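Alginate biosynthesis protein AlgX (Pseudomonas aeruginosa, PDB 4KNC) takes part in O-acetylating the exopolysaccharide alginate in the periplasm and protects the polymer from degradation on its way through that compartment. Local coordinates at residues E80-Y85 with P291-W296; G125-D130 with A164-Q169. One frame throughout, in Å; residues are numbered along the deposited sequence.

Contact 1: residues E80-Y85 with P291-W296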
ATOM      1  N   GLU A  80      14.865   3.385  -6.887  1.00 36.16           N
ATOM      2  CA  GLU A  80      14.472   2.162  -7.582  1.00 35.04           C
ATOM      3  C   GLU A  80      13.265   1.580  -6.858  1.00 40.28           C
ATOM      4  O   GLU A  80      13.223   1.583  -5.627  1.00 38.10           O
ATOM      5  CB  GLU A  80      15.613   1.139  -7.557  1.00 28.78           C
ATOM      6  CG  GLU A  80      16.884   1.569  -8.262  1.00 32.05           C
ATOM      7  CD  GLU A  80      16.806   1.380  -9.765  1.00 39.06           C
ATOM      8  OE1 GLU A  80      15.971   0.576 -10.237  1.00 42.59           O
ATOM      9  OE2 GLU A  80      17.575   2.039 -10.480  1.00 52.49           O
ATOM     10  N   LEU A  81      12.300   1.060  -7.609  1.00 42.33           N
ATOM     11  CA  LEU A  81      11.094   0.507  -7.007  1.00 36.41           C
ATOM     12  C   LEU A  81      11.055  -1.030  -7.048  1.00 37.97           C
ATOM     13  O   LEU A  81      11.256  -1.640  -8.097  1.00 33.03           O
ATOM     14  CB  LEU A  81       9.841   1.093  -7.678  1.00 41.88           C
ATOM     15  CG  LEU A  81       8.485   0.670  -7.090  1.00 34.04           C
ATOM     16  CD1 LEU A  81       8.360   1.126  -5.648  1.00 29.67           C
ATOM     17  CD2 LEU A  81       7.343   1.229  -7.922  1.00 33.51           C
ATOM     18  N   VAL A  82      10.804  -1.638  -5.891  1.00 30.20           N
ATOM     19  CA  VAL A  82      10.578  -3.070  -5.795  1.00 26.15           C
ATOM     20  C   VAL A  82       9.138  -3.301  -5.339  1.00 34.52           C
ATOM     21  O   VAL A  82       8.719  -2.741  -4.322  1.00 35.98           O
ATOM     22  CB  VAL A  82      11.539  -3.711  -4.769  1.00 31.21           C
ATOM     23  CG1 VAL A  82      11.178  -5.171  -4.516  1.00 33.40           C
ATOM     24  CG2 VAL A  82      12.985  -3.587  -5.238  1.00 32.05           C
ATOM     25  N   VAL A  83       8.373  -4.099  -6.083  1.00 29.88           N
ATOM     26  CA  VAL A  83       7.013  -4.431  -5.648  1.00 33.66           C
ATOM     27  C   VAL A  83       6.928  -5.870  -5.124  1.00 39.77           C
ATOM     28  O   VAL A  83       7.355  -6.827  -5.781  1.00 34.67           O
ATOM     29  CB  VAL A  83       5.913  -4.151  -6.739  1.00 32.49           C
ATOM     30  CG1 VAL A  83       4.645  -4.935  -6.452  1.00 26.37           C
ATOM     31  CG2 VAL A  83       5.575  -2.658  -6.824  1.00 26.79           C
ATOM     32  N   VAL A  84       6.411  -6.005  -3.908  1.00 36.13           N
ATOM     33  CA  VAL A  84       6.130  -7.308  -3.342  1.00 24.31           C
ATOM     34  C   VAL A  84       4.643  -7.587  -3.519  1.00 36.03           C
ATOM     35  O   VAL A  84       3.803  -7.030  -2.809  1.00 32.18           O
ATOM     36  CB  VAL A  84       6.528  -7.368  -1.876  1.00 33.37           C
ATOM     37  CG1 VAL A  84       5.945  -8.633  -1.219  1.00 23.78           C
ATOM     38  CG2 VAL A  84       8.073  -7.336  -1.762  1.00 30.32           C
ATOM     39  N   TYR A  85       4.328  -8.424  -4.499  1.00 26.71           N
ATOM     40  CA  TYR A  85       2.958  -8.727  -4.876  1.00 27.77           C
ATOM     41  C   TYR A  85       2.581 -10.018  -4.164  1.00 28.50           C
ATOM     42  O   TYR A  85       2.823 -11.113  -4.679  1.00 29.73           O
ATOM     43  CB  TYR A  85       2.904  -8.923  -6.391  1.00 33.40           C
ATOM     44  CG  TYR A  85       1.534  -8.876  -7.062  1.00 40.01           C
ATOM     45  CD1 TYR A  85       0.646  -7.816  -6.844  1.00 38.87           C
ATOM     46  CD2 TYR A  85       1.157  -9.868  -7.966  1.00 25.31           C
ATOM     47  CE1 TYR A  85      -0.589  -7.763  -7.501  1.00 25.38           C
ATOM     48  CE2 TYR A  85      -0.073  -9.825  -8.624  1.00 25.63           C
ATOM     49  CZ  TYR A  85      -0.937  -8.777  -8.381  1.00 29.57           C
ATOM     50  OH  TYR A  85      -2.141  -8.754  -9.034  1.00 37.29           O
ATOM     51  N   PRO A 291      15.350   7.299  -0.133  1.00 44.48           N
ATOM     52  CA  PRO A 291      15.997   5.986  -0.166  1.00 36.28           C
ATOM     53  C   PRO A 291      16.511   5.696  -1.561  1.00 39.64           C
ATOM     54  O   PRO A 291      15.973   6.245  -2.518  1.00 38.18           O
ATOM     55  CB  PRO A 291      14.844   5.035   0.141  1.00 40.67           C
ATOM     56  CG  PRO A 291      13.637   5.736  -0.461  1.00 40.33           C
ATOM     57  CD  PRO A 291      13.879   7.203  -0.169  1.00 44.07           C
ATOM     58  N   LYS A 292      17.533   4.851  -1.670  1.00 33.16           N
ATOM     59  CA  LYS A 292      17.989   4.344  -2.959  1.00 30.54           C
ATOM     60  C   LYS A 292      16.982   3.316  -3.466  1.00 29.78           C
ATOM     61  O   LYS A 292      16.771   3.164  -4.667  1.00 32.02           O
ATOM     62  CB  LYS A 292      19.350   3.661  -2.792  1.00 35.10           C
ATOM     63  CG  LYS A 292      20.425   4.555  -2.207  1.00 49.82           C
ATOM     64  CD  LYS A 292      20.933   5.539  -3.247  1.00 56.35           C
ATOM     65  CE  LYS A 292      22.004   6.457  -2.678  1.00 63.80           C
ATOM     66  NZ  LYS A 292      21.427   7.439  -1.712  1.00 69.70           N
ATOM     67  N   ILE A 293      16.373   2.598  -2.528  1.00 30.67           N
ATOM     68  CA  ILE A 293      15.436   1.531  -2.856  1.00 34.93           C
ATOM     69  C   ILE A 293      14.151   1.664  -2.023  1.00 35.45           C
ATOM     70  O   ILE A 293      14.192   1.881  -0.806  1.00 35.12           O
ATOM     71  CB  ILE A 293      16.059   0.124  -2.633  1.00 32.02           C
ATOM     72  CG1 ILE A 293      17.399  -0.013  -3.362  1.00 36.80           C
ATOM     73  CG2 ILE A 293      15.084  -0.983  -3.068  1.00 29.02           C
ATOM     74  CD1 ILE A 293      18.035  -1.379  -3.218  1.00 36.51           C
ATOM     75  N   LEU A 294      13.020   1.554  -2.699  1.00 29.99           N
ATOM     76  CA  LEU A 294      11.714   1.605  -2.059  1.00 36.37           C
ATOM     77  C   LEU A 294      11.012   0.280  -2.311  1.00 30.80           C
ATOM     78  O   LEU A 294      10.769  -0.090  -3.464  1.00 29.06           O
ATOM     79  CB  LEU A 294      10.882   2.757  -2.640  1.00 30.52           C
ATOM     80  CG  LEU A 294       9.445   2.942  -2.130  1.00 35.42           C
ATOM     81  CD1 LEU A 294       9.425   3.209  -0.634  1.00 28.32           C
ATOM     82  CD2 LEU A 294       8.768   4.083  -2.881  1.00 37.60           C
ATOM     83  N   ILE A 295      10.710  -0.443  -1.242  1.00 26.20           N
ATOM     84  CA  ILE A 295       9.984  -1.702  -1.357  1.00 27.74           C
ATOM     85  C   ILE A 295       8.494  -1.491  -1.044  1.00 30.91           C
ATOM     86  O   ILE A 295       8.141  -0.915  -0.019  1.00 30.11           O
ATOM     87  CB  ILE A 295      10.545  -2.747  -0.376  1.00 33.63           C
ATOM     88  CG1 ILE A 295      12.046  -2.938  -0.591  1.00 35.19           C
ATOM     89  CG2 ILE A 295       9.818  -4.083  -0.524  1.00 24.90           C
ATOM     90  CD1 ILE A 295      12.677  -3.748   0.515  1.00 33.75           C
ATOM     91  N   TRP A 296       7.623  -1.983  -1.913  1.00 27.68           N
ATOM     92  CA  TRP A 296       6.200  -1.706  -1.793  1.00 29.53           C
ATOM     93  C   TRP A 296       5.416  -3.004  -1.779  1.00 31.48           C
ATOM     94  O   TRP A 296       5.375  -3.722  -2.771  1.00 31.89           O
ATOM     95  CB  TRP A 296       5.755  -0.795  -2.944  1.00 26.43           C
ATOM     96  CG  TRP A 296       4.311  -0.351  -2.907  1.00 35.44           C
ATOM     97  CD1 TRP A 296       3.425  -0.456  -1.863  1.00 35.37           C
ATOM     98  CD2 TRP A 296       3.589   0.250  -3.985  1.00 30.89           C
ATOM     99  NE1 TRP A 296       2.194   0.063  -2.233  1.00 34.06           N
ATOM    100  CE2 TRP A 296       2.270   0.490  -3.531  1.00 37.98           C
ATOM    101  CE3 TRP A 296       3.923   0.599  -5.295  1.00 33.07           C
ATOM    102  CZ2 TRP A 296       1.297   1.071  -4.343  1.00 39.78           C
ATOM    103  CZ3 TRP A 296       2.954   1.183  -6.099  1.00 36.24           C
ATOM    104  CH2 TRP A 296       1.664   1.412  -5.621  1.00 37.43           C
TER
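Five backbone hydrogen bonds join Glu80-Val84 to Lys292-Trp296, donors alternating between the two strands. Glu80 N gives to Lys292 O at 2.9 Å, Leu294 N to Glu80 O, Val82 N to Leu294 O, Trp296 N to Val82 O, and Val84 N to Trp296 O at 2.8 Å. The bond from Val82 N is almost straight at its hydrogen (178°), whereas that of Trp296 N is bent to 151°. Weaker CA-H...O contacts fill in between, such as Ile295 CA to Val82 O at 3.4 Å. This is a regular parallel pairing: strand 80-85 is an outermost strand of the four-stranded parallel sheet in the SGNH hydrolase-like domain, and strand 293-298 is its neighbour.

On one face Leu81 and Leu294 lie side by side, CD1 of the former 4.1 Å from CD2 of the latter. With CG of Trp296 anti to the backbone N (chi1 -177°), the indole runs alongside Val83, whose CG2 comes within 4.0 Å of its CE3, and Leu81 CD2 sits at the ring's edge. Helix 275-282 covers Leu294 and Trp296 here, and Trp296 NE1 bonds to Phe273 O. The other face carries Val82 CG2 against Ile293 CG2 (4.0 Å) and Val84 CG2 against Ile295 CG2 (3.9 Å). In each pair the side chains slant across one another, and helix 153-169 covers this face, Leu167 touching Val82, Ile293 and Ile295.

Contact 2: residues G125-D130 with A164-Q169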
ATOM      1  N   GLY A 125       9.188  -1.430 -15.541  1.00 39.19           N
ATOM      2  CA  GLY A 125      10.462  -0.977 -14.987  1.00 37.09           C
ATOM      3  C   GLY A 125      10.541  -1.177 -13.476  1.00 39.07           C
ATOM      4  O   GLY A 125      11.287  -0.495 -12.768  1.00 42.75           O
ATOM      5  N   ILE A 126       9.767  -2.131 -12.983  1.00 37.10           N
ATOM      6  CA  ILE A 126       9.688  -2.390 -11.552  1.00 34.01           C
ATOM      7  C   ILE A 126      10.351  -3.720 -11.208  1.00 32.99           C
ATOM      8  O   ILE A 126      10.061  -4.744 -11.819  1.00 34.52           O
ATOM      9  CB  ILE A 126       8.212  -2.400 -11.085  1.00 32.99           C
ATOM     10  CG1 ILE A 126       7.587  -1.014 -11.302  1.00 28.42           C
ATOM     11  CG2 ILE A 126       8.113  -2.876  -9.613  1.00 31.12           C
ATOM     12  CD1 ILE A 126       6.106  -0.916 -10.910  1.00 34.96           C
ATOM     13  N   TRP A 127      11.249  -3.700 -10.230  1.00 31.47           N
ATOM     14  CA  TRP A 127      11.893  -4.915  -9.767  1.00 30.68           C
ATOM     15  C   TRP A 127      10.870  -5.724  -8.998  1.00 38.54           C
ATOM     16  O   TRP A 127      10.283  -5.222  -8.039  1.00 35.17           O
ATOM     17  CB  TRP A 127      13.080  -4.571  -8.863  1.00 26.83           C
ATOM     18  CG  TRP A 127      14.213  -3.907  -9.612  1.00 39.42           C
ATOM     19  CD1 TRP A 127      14.429  -2.563  -9.752  1.00 38.47           C
ATOM     20  CD2 TRP A 127      15.268  -4.560 -10.337  1.00 32.97           C
ATOM     21  NE1 TRP A 127      15.554  -2.342 -10.508  1.00 40.21           N
ATOM     22  CE2 TRP A 127      16.084  -3.546 -10.888  1.00 35.04           C
ATOM     23  CE3 TRP A 127      15.595  -5.896 -10.579  1.00 42.21           C
ATOM     24  CZ2 TRP A 127      17.216  -3.827 -11.657  1.00 44.24           C
ATOM     25  CZ3 TRP A 127      16.727  -6.176 -11.352  1.00 40.16           C
ATOM     26  CH2 TRP A 127      17.520  -5.143 -11.877  1.00 44.73           C
ATOM     27  N   THR A 128      10.659  -6.974  -9.404  1.00 31.37           N
ATOM     28  CA  THR A 128       9.554  -7.739  -8.842  1.00 31.83           C
ATOM     29  C   THR A 128       9.904  -9.175  -8.481  1.00 32.92           C
ATOM     30  O   THR A 128       9.985 -10.027  -9.357  1.00 31.37           O
ATOM     31  CB  THR A 128       8.388  -7.771  -9.815  1.00 35.63           C
ATOM     32  OG1 THR A 128       8.209  -6.460 -10.363  1.00 38.40           O
ATOM     33  CG2 THR A 128       7.127  -8.226  -9.088  1.00 32.55           C
ATOM     34  N   PRO A 129      10.097  -9.449  -7.182  1.00 35.92           N
ATOM     35  CA  PRO A 129      10.423 -10.820  -6.781  1.00 37.73           C
ATOM     36  C   PRO A 129       9.365 -11.811  -7.249  1.00 41.64           C
ATOM     37  O   PRO A 129       8.151 -11.516  -7.265  1.00 35.84           O
ATOM     38  CB  PRO A 129      10.450 -10.734  -5.254  1.00 37.05           C
ATOM     39  CG  PRO A 129      10.831  -9.319  -4.981  1.00 37.32           C
ATOM     40  CD  PRO A 129      10.162  -8.510  -6.047  1.00 34.85           C
ATOM     41  N   ASP A 130       9.835 -12.984  -7.649  1.00 34.55           N
ATOM     42  CA  ASP A 130       8.959 -14.048  -8.127  1.00 34.39           C
ATOM     43  C   ASP A 130       8.783 -15.077  -7.023  1.00 28.58           C
ATOM     44  O   ASP A 130       9.730 -15.785  -6.678  1.00 31.22           O
ATOM     45  CB  ASP A 130       9.609 -14.697  -9.353  1.00 37.59           C
ATOM     46  CG  ASP A 130       8.778 -15.818  -9.939  1.00 42.88           C
ATOM     47  OD1 ASP A 130       7.749 -16.192  -9.347  1.00 46.95           O
ATOM     48  OD2 ASP A 130       9.170 -16.331 -11.005  1.00 48.03           O
ATOM     49  N   ALA A 164      15.057 -10.528  -0.848  1.00 27.54           N
ATOM     50  CA  ALA A 164      16.456 -10.206  -0.610  1.00 29.19           C
ATOM     51  C   ALA A 164      17.288 -10.522  -1.847  1.00 32.12           C
ATOM     52  O   ALA A 164      18.156  -9.720  -2.251  1.00 33.98           O
ATOM     53  CB  ALA A 164      16.989 -10.970   0.588  1.00 25.65           C
ATOM     54  N   GLU A 165      17.025 -11.682  -2.454  1.00 36.31           N
ATOM     55  CA  GLU A 165      17.743 -11.974  -3.700  1.00 31.38           C
ATOM     56  C   GLU A 165      17.479 -10.913  -4.765  1.00 40.44           C
ATOM     57  O   GLU A 165      18.412 -10.469  -5.423  1.00 29.95           O
ATOM     58  CB  GLU A 165      17.459 -13.383  -4.211  1.00 36.71           C
ATOM     59  CG  GLU A 165      18.068 -14.434  -3.294  1.00 40.74           C
ATOM     60  CD  GLU A 165      19.556 -14.190  -3.073  1.00 49.74           C
ATOM     61  OE1 GLU A 165      20.303 -14.231  -4.077  1.00 50.82           O
ATOM     62  OE2 GLU A 165      19.974 -13.938  -1.913  1.00 45.13           O
ATOM     63  N   THR A 166      16.231 -10.465  -4.913  1.00 36.06           N
ATOM     64  CA  THR A 166      15.996  -9.338  -5.844  1.00 30.62           C
ATOM     65  C   THR A 166      16.741  -8.041  -5.452  1.00 33.77           C
ATOM     66  O   THR A 166      17.321  -7.370  -6.308  1.00 39.93           O
ATOM     67  CB  THR A 166      14.489  -9.048  -6.049  1.00 29.98           C
ATOM     68  OG1 THR A 166      13.896 -10.122  -6.772  1.00 30.84           O
ATOM     69  CG2 THR A 166      14.270  -7.767  -6.837  1.00 33.52           C
ATOM     70  N   LEU A 167      16.734  -7.697  -4.164  1.00 35.43           N
ATOM     71  CA  LEU A 167      17.397  -6.481  -3.687  1.00 35.02           C
ATOM     72  C   LEU A 167      18.863  -6.461  -4.093  1.00 40.96           C
ATOM     73  O   LEU A 167      19.392  -5.423  -4.504  1.00 38.86           O
ATOM     74  CB  LEU A 167      17.303  -6.353  -2.169  1.00 35.31           C
ATOM     75  CG  LEU A 167      15.911  -6.190  -1.577  1.00 35.21           C
ATOM     76  CD1 LEU A 167      16.017  -6.049  -0.064  1.00 29.82           C
ATOM     77  CD2 LEU A 167      15.222  -4.971  -2.201  1.00 31.48           C
ATOM     78  N   LYS A 168      19.513  -7.613  -3.976  1.00 40.02           N
ATOM     79  CA  LYS A 168      20.916  -7.701  -4.360  1.00 38.84           C
ATOM     80  C   LYS A 168      21.183  -7.374  -5.835  1.00 39.85           C
ATOM     81  O   LYS A 168      22.297  -7.001  -6.181  1.00 39.65           O
ATOM     82  CB  LYS A 168      21.496  -9.070  -3.985  1.00 38.78           C
ATOM     83  CG  LYS A 168      21.642  -9.254  -2.467  1.00 43.69           C
ATOM     84  CD  LYS A 168      22.023 -10.686  -2.116  1.00 48.11           C
ATOM     85  CE  LYS A 168      22.163 -10.885  -0.615  1.00 52.85           C
ATOM     86  NZ  LYS A 168      22.260 -12.343  -0.275  1.00 55.52           N
ATOM     87  N   GLN A 169      20.170  -7.491  -6.693  1.00 39.63           N
ATOM     88  CA  GLN A 169      20.328  -7.177  -8.125  1.00 37.69           C
ATOM     89  C   GLN A 169      20.144  -5.690  -8.430  1.00 45.94           C
ATOM     90  O   GLN A 169      20.473  -5.219  -9.526  1.00 48.00           O
ATOM     91  CB  GLN A 169      19.307  -7.952  -8.977  1.00 35.22           C
ATOM     92  CG  GLN A 169      19.421  -9.479  -8.936  1.00 48.35           C
ATOM     93  CD  GLN A 169      18.159 -10.166  -9.450  1.00 60.28           C
ATOM     94  OE1 GLN A 169      17.215  -9.511  -9.907  1.00 65.95           O
ATOM     95  NE2 GLN A 169      18.131 -11.491  -9.361  1.00 60.67           N
TER
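Thr166, near the C-terminal end of helix 153-169, presses its side chain against Pro129 and Trp127 of the segment 125-130. The join is loop-on-helix packing in the SGNH hydrolase-like domain, with no hydrogen bond between the two segments. Pro129 and Thr166 cross at about a right angle. Thr166 OG1 comes 3.5 Å from Pro129 CA and 3.6 Å from Pro129 CG, so the hydroxyl oxygen meets carbon atoms of the proline, and Thr166 CB lies 3.8 Å from the same CG. The methyl takes the other partner: chi1 of -69° puts OG1 beside the backbone N and leaves CG2 anti to it, where it reaches Trp127 CB at 4.0 Å.

One helical turn further on, Gln169 meets the outer part of the indole. Its OE1 approaches Trp127 CZ3 to 3.7 Å, and its CB is 3.9 Å from that same ring atom. The amide and indole planes are turned 58° apart, and the two side chains slant past one another rather than stack. Gln169 O of the backbone lies 3.8 Å from Trp127 CH2.

The indole is fixed from its nitrogen side, NE1 donating to Glu80 OE1, while Val170 and Pro171 also touch the Trp127 side chain. Backbone hydrogen bonds between Trp127 and both Leu81 and Val83 hold this segment along strand 80-85, whose Val82 also touches Trp127 and Pro129. Upstream, Gly125 is the first residue after helix 107-123 to leave helical angles, in a Schellman motif with positive phi (85°). In the extended backbone that follows, Thr128 OG1 donates to Ile126 O at 2.9 Å, from well above the carbonyl plane.

Overall arrangement
From the N terminus, the chain enters the parallel sheet at 80-85, passes through helix 107-123 and follows that strand again as the segment 125-130. Helix 153-169 then returns to this segment, and contact 2 closes a short loop of 33 intervening residues. The chain continues through strands 237-240 and 263-265 before contact 1 closes a much longer loop of 205 residues at 291-296. Contact 2 is thus nested inside contact 1, their centres about 8 Å apart. They meet directly where Val83 O packs against Pro129 CD and Thr128 CG2. Contact 1 ties the outermost strand 80-85 to its neighbour, and contact 2 ties the segment after helix 107-123 to helix 153-169.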